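Local coordinates for protein putative NTP pyrophosphohydrolase (PDB 3NL9) that probably hydrolyses nucleoside triphosphates to monophosphates and pyrophosphate, as an all-helical, dimeric member of the MazG-like NTP pyrophosphohydrolases, at residues G113-V123 against L159-K170; Q125-P133 against V146-P155. One frame throughout, in Å; residues are numbered along the deposited sequence.

Contact 1: residues G113-V123 against L159-K170; sequences GLEPGPLFEIV and LEAEVVRQMKEK
Gln166 reads the backbone of Glu115 with both ends of its amide. Glu115 N gives a nearly straight bond to Gln166 OE1 (2.9 Å, 168°), while Gln166 NE2 returns one to Glu115 O at 3.0 Å; each acceptor is met in its carbonyl plane, on a lone pair. The Gln166 chain stays extended beyond CG (chi2 -167°), which carries the amide across to the loop that follows the Schellman-capped helix 87-112. A second NE2 bond, to the anti lone pair of Glu162 OE2, fixes the amide flip. Glu162 has CG anti to its backbone N but bends at chi2 (47°), and Arg165 grips its carboxylate side-on, NE on OE1 and NH2 on OE2; Pro118 CB lies 3.3 Å from Glu162 OE2. Lys170 NZ meets Glu115 OE2 from above the carboxylate plane (3.1 Å) and also binds Glu169 OE1. Farther along the antiparallel helices, Leu159 CD2 touches both Leu119 O (3.3 Å) and Ile122 CG2, and Leu119 CD2 lies on Glu162 CG (3.5 Å). These apolar contacts, with Leu114 CD2 on Val163, sit beside a polar network centred on Gln166 and Glu162, whose linked charges probably keep Glu162 ionised despite its burial.

Contact 2: residues Q125-P133 against V146-P155; sequences QANMAKLGP and VMKPDGWLPP
Trp152 closes a type II beta turn that starts at Pro149, in the irregular connection to helix 156-170, and points its indole edge at the last turn of helix 117-128. Trp152 NE1 donates to Ala126 O (2.8 Å, 169°); the oxygen lies in the ring plane, whereas the donor is tilted 31° from the carbonyl plane. A chi1 of -178° swings the indole away from the Trp152 backbone N and out to the helix, and Trp152 CD1 sits beside Ala129 O at 3.5 Å. Lys148 CG covers one ring face and Pro154 CA the other, both toward the rim, so residues of its own segment sandwich the indole. Lys130 crosses the ring at a slant, its CG 3.6 Å from Trp152 NE1; CD touches Val146 CG1 and CE then passes Trp152 CZ2. A leucine in place of Trp152 would probably leave Ala126 O without this donor and the Lys130 methylenes without the indole they pack against. Ala126 CB also lies 3.9 Å from Pro155 CB. Beyond the indole, Pro149 CD rests on Lys130 O at 3.4 Å, and one water lies within hydrogen-bonding distance of both Lys130 O (2.7 Å) and Met147 O (2.8 Å).

Both contacts draw on helix 117-128: contact 1 uses its first turns and the loop leading into it, contact 2 its final turn and the residues after it. Their centres are about 21 Å apart. In chain order the two segments of contact 2 fall between those of contact 1, so residues 146-155 return alongside the helix end before helix 156-170 runs back antiparallel to it. The two meet where Ile122 CG2 packs on Pro155 O, 3.9 Å away. Together they lay the C-terminal part of the chain along helix 117-128, whose Phe120, Leu119 and Val123 also face the second subunit, placing this part of the fold beside the dimer interface.

Contact 1: residues G113-V123 against L159-K170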
# COMPACT_ATOMS: atom_id res chain seq x y z
N GLY A 113 -13.71 -0.99 8.00
CA GLY A 113 -14.63 0.10 8.32
C GLY A 113 -13.97 1.31 8.97
O GLY A 113 -14.58 1.99 9.79
N LEU A 114 -12.71 1.54 8.62
CA LEU A 114 -11.96 2.69 9.11
C LEU A 114 -11.72 3.70 8.00
O LEU A 114 -11.24 3.34 6.89
CB LEU A 114 -10.60 2.29 9.69
CG LEU A 114 -10.50 1.65 11.07
CD1 LEU A 114 -9.05 1.15 11.23
CD2 LEU A 114 -10.90 2.62 12.19
N GLU A 115 -11.99 4.97 8.31
CA GLU A 115 -11.70 6.06 7.38
C GLU A 115 -10.25 6.39 7.59
O GLU A 115 -9.83 6.61 8.74
CB GLU A 115 -12.66 7.23 7.64
CG GLU A 115 -14.03 6.88 7.16
CD GLU A 115 -15.10 7.87 7.52
OE1 GLU A 115 -14.78 8.96 8.04
OE2 GLU A 115 -16.28 7.52 7.27
N PRO A 116 -9.44 6.32 6.50
CA PRO A 116 -7.98 6.50 6.62
C PRO A 116 -7.50 7.94 6.80
O PRO A 116 -6.40 8.16 7.35
CB PRO A 116 -7.45 5.96 5.27
CG PRO A 116 -8.53 6.19 4.33
CD PRO A 116 -9.80 5.87 5.14
N GLY A 117 -8.26 8.91 6.31
CA GLY A 117 -7.80 10.30 6.32
C GLY A 117 -7.30 10.83 7.68
O GLY A 117 -6.19 11.36 7.77
N PRO A 118 -8.10 10.67 8.72
CA PRO A 118 -7.71 11.17 10.06
C PRO A 118 -6.53 10.44 10.65
O PRO A 118 -5.74 11.02 11.37
CB PRO A 118 -8.97 10.95 10.89
CG PRO A 118 -10.09 10.94 9.90
CD PRO A 118 -9.52 10.28 8.68
N LEU A 119 -6.42 9.14 10.34
CA LEU A 119 -5.27 8.38 10.79
C LEU A 119 -4.01 8.81 10.07
O LEU A 119 -2.96 9.00 10.69
CB LEU A 119 -5.52 6.88 10.59
CG LEU A 119 -6.70 6.24 11.36
CD1 LEU A 119 -6.99 4.80 10.80
CD2 LEU A 119 -6.44 6.18 12.85
N PHE A 120 -4.09 8.95 8.74
CA PHE A 120 -2.95 9.45 7.96
C PHE A 120 -2.52 10.85 8.49
O PHE A 120 -1.34 11.13 8.61
CB PHE A 120 -3.31 9.52 6.45
CG PHE A 120 -2.23 10.16 5.60
CD1 PHE A 120 -2.14 11.52 5.49
CD2 PHE A 120 -1.31 9.37 4.91
CE1 PHE A 120 -1.17 12.11 4.72
CE2 PHE A 120 -0.32 9.96 4.11
CZ PHE A 120 -0.25 11.32 4.02
N GLU A 121 -3.49 11.71 8.77
CA GLU A 121 -3.20 13.07 9.31
C GLU A 121 -2.36 13.02 10.60
O GLU A 121 -1.45 13.81 10.79
CB GLU A 121 -4.52 13.82 9.55
CG GLU A 121 -4.35 15.26 10.00
CD GLU A 121 -5.71 16.00 10.10
OE1 GLU A 121 -6.70 15.55 9.48
OE2 GLU A 121 -5.76 17.04 10.80
N ILE A 122 -2.68 12.08 11.49
CA ILE A 122 -1.94 11.90 12.74
C ILE A 122 -0.47 11.48 12.45
O ILE A 122 0.49 12.03 13.02
CB ILE A 122 -2.68 10.90 13.69
CG1 ILE A 122 -3.95 11.56 14.21
CG2 ILE A 122 -1.76 10.45 14.83
CD1 ILE A 122 -5.00 10.59 14.70
N VAL A 123 -0.30 10.54 11.52
CA VAL A 123 1.04 10.04 11.14
C VAL A 123 1.83 11.17 10.51
O VAL A 123 2.98 11.43 10.86
CB VAL A 123 0.94 8.80 10.19
CG1 VAL A 123 2.28 8.42 9.60
CG2 VAL A 123 0.42 7.59 10.95
N LEU A 159 -3.53 7.61 17.33
CA LEU A 159 -4.09 6.74 16.29
C LEU A 159 -5.11 5.87 16.97
O LEU A 159 -6.22 5.73 16.48
CB LEU A 159 -3.02 5.87 15.59
CG LEU A 159 -2.01 6.55 14.67
CD1 LEU A 159 -0.80 5.61 14.27
CD2 LEU A 159 -2.78 7.10 13.41
N GLU A 160 -4.78 5.33 18.15
CA GLU A 160 -5.75 4.51 18.90
C GLU A 160 -6.99 5.31 19.32
O GLU A 160 -8.14 4.82 19.23
CB GLU A 160 -5.10 3.87 20.13
CG GLU A 160 -6.07 3.02 21.01
CD GLU A 160 -5.39 2.35 22.21
OE1 GLU A 160 -4.19 1.99 22.12
OE2 GLU A 160 -6.05 2.18 23.24
N ALA A 161 -6.77 6.52 19.84
CA ALA A 161 -7.89 7.38 20.23
C ALA A 161 -8.78 7.71 19.03
O ALA A 161 -10.00 7.85 19.16
CB ALA A 161 -7.36 8.70 20.89
N GLU A 162 -8.17 7.85 17.86
CA GLU A 162 -8.90 8.11 16.60
C GLU A 162 -9.78 6.92 16.18
O GLU A 162 -10.92 7.10 15.72
CB GLU A 162 -7.90 8.49 15.49
CG GLU A 162 -8.49 8.73 14.06
CD GLU A 162 -9.72 9.63 14.03
OE1 GLU A 162 -9.80 10.63 14.79
OE2 GLU A 162 -10.63 9.35 13.20
N VAL A 163 -9.25 5.71 16.35
CA VAL A 163 -10.01 4.50 16.12
C VAL A 163 -11.24 4.49 17.04
O VAL A 163 -12.34 4.32 16.54
CB VAL A 163 -9.16 3.21 16.24
CG1 VAL A 163 -10.03 1.97 16.08
CG2 VAL A 163 -8.07 3.18 15.17
N VAL A 164 -11.05 4.70 18.35
CA VAL A 164 -12.17 4.78 19.33
C VAL A 164 -13.18 5.87 18.95
O VAL A 164 -14.39 5.66 19.03
CB VAL A 164 -11.66 5.00 20.79
CG1 VAL A 164 -12.84 5.16 21.79
CG2 VAL A 164 -10.77 3.84 21.22
N ARG A 165 -12.69 7.04 18.52
CA ARG A 165 -13.57 8.11 18.07
C ARG A 165 -14.47 7.66 16.89
O ARG A 165 -15.67 7.89 16.89
CB ARG A 165 -12.76 9.35 17.65
CG ARG A 165 -13.63 10.56 17.30
CD ARG A 165 -12.87 11.64 16.54
NE ARG A 165 -12.57 11.25 15.16
CZ ARG A 165 -13.47 11.19 14.17
NH1 ARG A 165 -14.75 11.49 14.40
NH2 ARG A 165 -13.07 10.83 12.95
N GLN A 166 -13.87 7.03 15.89
CA GLN A 166 -14.65 6.47 14.77
C GLN A 166 -15.65 5.39 15.20
O GLN A 166 -16.80 5.40 14.73
CB GLN A 166 -13.74 5.92 13.69
CG GLN A 166 -12.94 6.99 12.98
CD GLN A 166 -12.29 6.48 11.72
OE1 GLN A 166 -12.82 5.58 11.06
NE2 GLN A 166 -11.14 7.04 11.38
N MSE A 167 -15.24 4.52 16.12
CA MSE A 167 -16.15 3.53 16.68
C MSE A 167 -17.34 4.23 17.31
O MSE A 167 -18.50 3.82 17.10
CB MSE A 167 -15.47 2.64 17.73
CG MSE A 167 -14.39 1.70 17.18
SE MSE A 167 -13.39 0.77 18.58
CE MSE A 167 -14.82 -0.30 19.40
N LYS A 168 -17.07 5.28 18.09
CA LYS A 168 -18.15 6.06 18.73
C LYS A 168 -19.07 6.78 17.73
O LYS A 168 -20.30 6.77 17.90
CB LYS A 168 -17.58 7.07 19.72
CG LYS A 168 -17.07 6.46 21.00
CD LYS A 168 -16.69 7.56 22.00
CE LYS A 168 -15.70 7.06 23.04
NZ LYS A 168 -15.03 8.20 23.72
N GLU A 169 -18.48 7.41 16.72
CA GLU A 169 -19.22 8.08 15.66
C GLU A 169 -20.17 7.13 14.91
O GLU A 169 -21.29 7.51 14.56
CB GLU A 169 -18.23 8.74 14.70
CG GLU A 169 -18.84 9.59 13.57
CD GLU A 169 -17.78 10.05 12.56
OE1 GLU A 169 -17.40 9.26 11.67
OE2 GLU A 169 -17.32 11.20 12.67
N LYS A 170 -19.72 5.90 14.68
CA LYS A 170 -20.48 4.92 13.88
C LYS A 170 -21.41 4.03 14.70
O LYS A 170 -22.28 3.35 14.15
CB LYS A 170 -19.51 4.06 13.06
CG LYS A 170 -18.70 4.85 12.02
CD LYS A 170 -19.58 5.58 11.00
CE LYS A 170 -18.83 5.94 9.73
NZ LYS A 170 -17.57 6.71 9.97
O HOH W 1 -15.38 4.87 10.58

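Contact 2: residues Q125-P133 against V146-P155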
# COMPACT_ATOMS: atom_id res chain seq x y z
N GLN A 125 1.48 14.44 10.86
CA GLN A 125 1.81 15.53 11.79
C GLN A 125 2.97 15.13 12.72
O GLN A 125 3.90 15.92 12.98
CB GLN A 125 0.57 15.97 12.55
CG GLN A 125 -0.44 16.64 11.66
CD GLN A 125 -1.59 17.33 12.39
OE1 GLN A 125 -1.55 17.54 13.60
NE2 GLN A 125 -2.60 17.72 11.62
N ALA A 126 2.93 13.90 13.20
CA ALA A 126 4.00 13.35 14.05
C ALA A 126 5.34 13.25 13.29
O ALA A 126 6.42 13.55 13.82
CB ALA A 126 3.55 11.95 14.58
N ASN A 127 5.26 12.83 12.03
CA ASN A 127 6.44 12.77 11.21
C ASN A 127 7.04 14.17 11.09
O ASN A 127 8.25 14.35 11.29
CB ASN A 127 6.10 12.22 9.80
CG ASN A 127 6.09 10.70 9.74
OD1 ASN A 127 6.40 10.02 10.73
ND2 ASN A 127 5.80 10.15 8.54
N MSE A 128 6.18 15.16 10.81
CA MSE A 128 6.66 16.55 10.60
C MSE A 128 7.20 17.15 11.90
O MSE A 128 8.06 18.02 11.88
CB MSE A 128 5.56 17.44 10.00
CG MSE A 128 5.14 17.10 8.54
SE MSE A 128 6.65 17.12 7.26
CE MSE A 128 7.39 18.92 7.40
N ALA A 129 6.70 16.66 13.03
CA ALA A 129 7.11 17.17 14.34
C ALA A 129 8.49 16.59 14.77
O ALA A 129 8.97 16.84 15.87
CB ALA A 129 6.04 16.85 15.39
N LYS A 130 9.14 15.82 13.89
CA LYS A 130 10.46 15.28 14.21
C LYS A 130 11.56 16.30 14.05
O LYS A 130 12.72 16.01 14.32
CB LYS A 130 10.78 14.05 13.37
CG LYS A 130 9.95 12.83 13.72
CD LYS A 130 10.58 11.60 13.12
CE LYS A 130 9.74 10.37 13.36
NZ LYS A 130 10.42 9.14 12.86
N LEU A 131 11.22 17.50 13.64
CA LEU A 131 12.26 18.53 13.58
C LEU A 131 12.68 18.86 14.99
O LEU A 131 11.86 18.89 15.91
CB LEU A 131 11.75 19.77 12.84
CG LEU A 131 11.43 19.56 11.37
CD1 LEU A 131 10.70 20.82 10.79
CD2 LEU A 131 12.73 19.23 10.62
N GLY A 132 13.98 19.10 15.16
CA GLY A 132 14.51 19.57 16.42
C GLY A 132 14.15 21.03 16.69
O GLY A 132 13.45 21.68 15.89
N PRO A 133 14.65 21.56 17.82
CA PRO A 133 14.27 22.89 18.32
C PRO A 133 14.98 24.03 17.57
O PRO A 133 14.76 25.20 17.85
CB PRO A 133 14.69 22.84 19.79
CG PRO A 133 15.87 21.94 19.79
CD PRO A 133 15.63 20.90 18.71
N VAL A 146 16.54 9.26 10.45
CA VAL A 146 15.91 10.42 11.07
C VAL A 146 15.55 10.04 12.51
O VAL A 146 14.82 9.06 12.73
CB VAL A 146 14.62 10.88 10.33
CG1 VAL A 146 13.96 12.06 11.07
CG2 VAL A 146 14.94 11.28 8.88
N MSE A 147 16.01 10.83 13.46
CA MSE A 147 15.81 10.55 14.89
C MSE A 147 14.71 11.44 15.47
O MSE A 147 14.44 12.52 14.96
CB MSE A 147 17.12 10.81 15.63
CG MSE A 147 18.29 9.97 15.12
SE MSE A 147 18.07 8.07 15.50
CE MSE A 147 16.57 7.45 14.46
N LYS A 148 14.08 10.95 16.54
CA LYS A 148 13.01 11.69 17.21
C LYS A 148 13.63 12.71 18.18
O LYS A 148 14.57 12.41 18.91
CB LYS A 148 12.09 10.73 18.00
CG LYS A 148 11.59 9.46 17.27
CD LYS A 148 11.06 8.45 18.32
CE LYS A 148 11.06 6.98 17.85
NZ LYS A 148 10.18 6.74 16.70
N PRO A 149 13.11 13.94 18.19
CA PRO A 149 13.67 14.89 19.15
C PRO A 149 13.09 14.71 20.55
O PRO A 149 12.01 14.12 20.71
CB PRO A 149 13.27 16.26 18.58
CG PRO A 149 11.96 15.98 17.90
CD PRO A 149 12.04 14.56 17.37
N ASP A 150 13.81 15.22 21.54
CA ASP A 150 13.36 15.27 22.93
C ASP A 150 12.01 15.97 22.99
O ASP A 150 11.85 17.09 22.46
CB ASP A 150 14.37 16.02 23.80
CG ASP A 150 15.71 15.32 23.90
OD1 ASP A 150 15.75 14.06 23.82
OD2 ASP A 150 16.73 16.03 24.05
N GLY A 151 11.03 15.29 23.57
CA GLY A 151 9.68 15.84 23.75
C GLY A 151 8.69 15.48 22.66
O GLY A 151 7.55 15.93 22.71
N TRP A 152 9.13 14.69 21.69
CA TRP A 152 8.32 14.28 20.55
C TRP A 152 7.15 13.45 21.04
O TRP A 152 7.35 12.55 21.87
CB TRP A 152 9.16 13.45 19.60
CG TRP A 152 8.45 12.99 18.35
CD1 TRP A 152 8.07 13.75 17.30
CD2 TRP A 152 8.08 11.64 18.03
NE1 TRP A 152 7.46 12.97 16.34
CE2 TRP A 152 7.47 11.67 16.76
CE3 TRP A 152 8.22 10.42 18.69
CZ2 TRP A 152 6.99 10.51 16.14
CZ3 TRP A 152 7.75 9.26 18.07
CH2 TRP A 152 7.13 9.32 16.81
N LEU A 153 5.93 13.78 20.59
CA LEU A 153 4.76 13.00 20.94
C LEU A 153 4.51 11.93 19.88
O LEU A 153 4.22 12.27 18.69
CB LEU A 153 3.52 13.90 21.08
CG LEU A 153 3.64 15.10 22.03
CD1 LEU A 153 2.40 16.03 21.92
CD2 LEU A 153 3.88 14.63 23.48
N PRO A 154 4.55 10.65 20.29
CA PRO A 154 4.40 9.56 19.33
C PRO A 154 2.95 9.41 18.84
O PRO A 154 1.99 9.73 19.57
CB PRO A 154 4.87 8.31 20.12
CG PRO A 154 4.64 8.65 21.54
CD PRO A 154 4.76 10.14 21.67
N PRO A 155 2.79 8.95 17.60
CA PRO A 155 1.45 8.87 17.01
C PRO A 155 0.58 7.74 17.54
O PRO A 155 -0.63 7.86 17.47
CB PRO A 155 1.74 8.64 15.52
CG PRO A 155 3.11 8.03 15.47
CD PRO A 155 3.85 8.61 16.62
O HOH W 2 14.63 14.59 13.10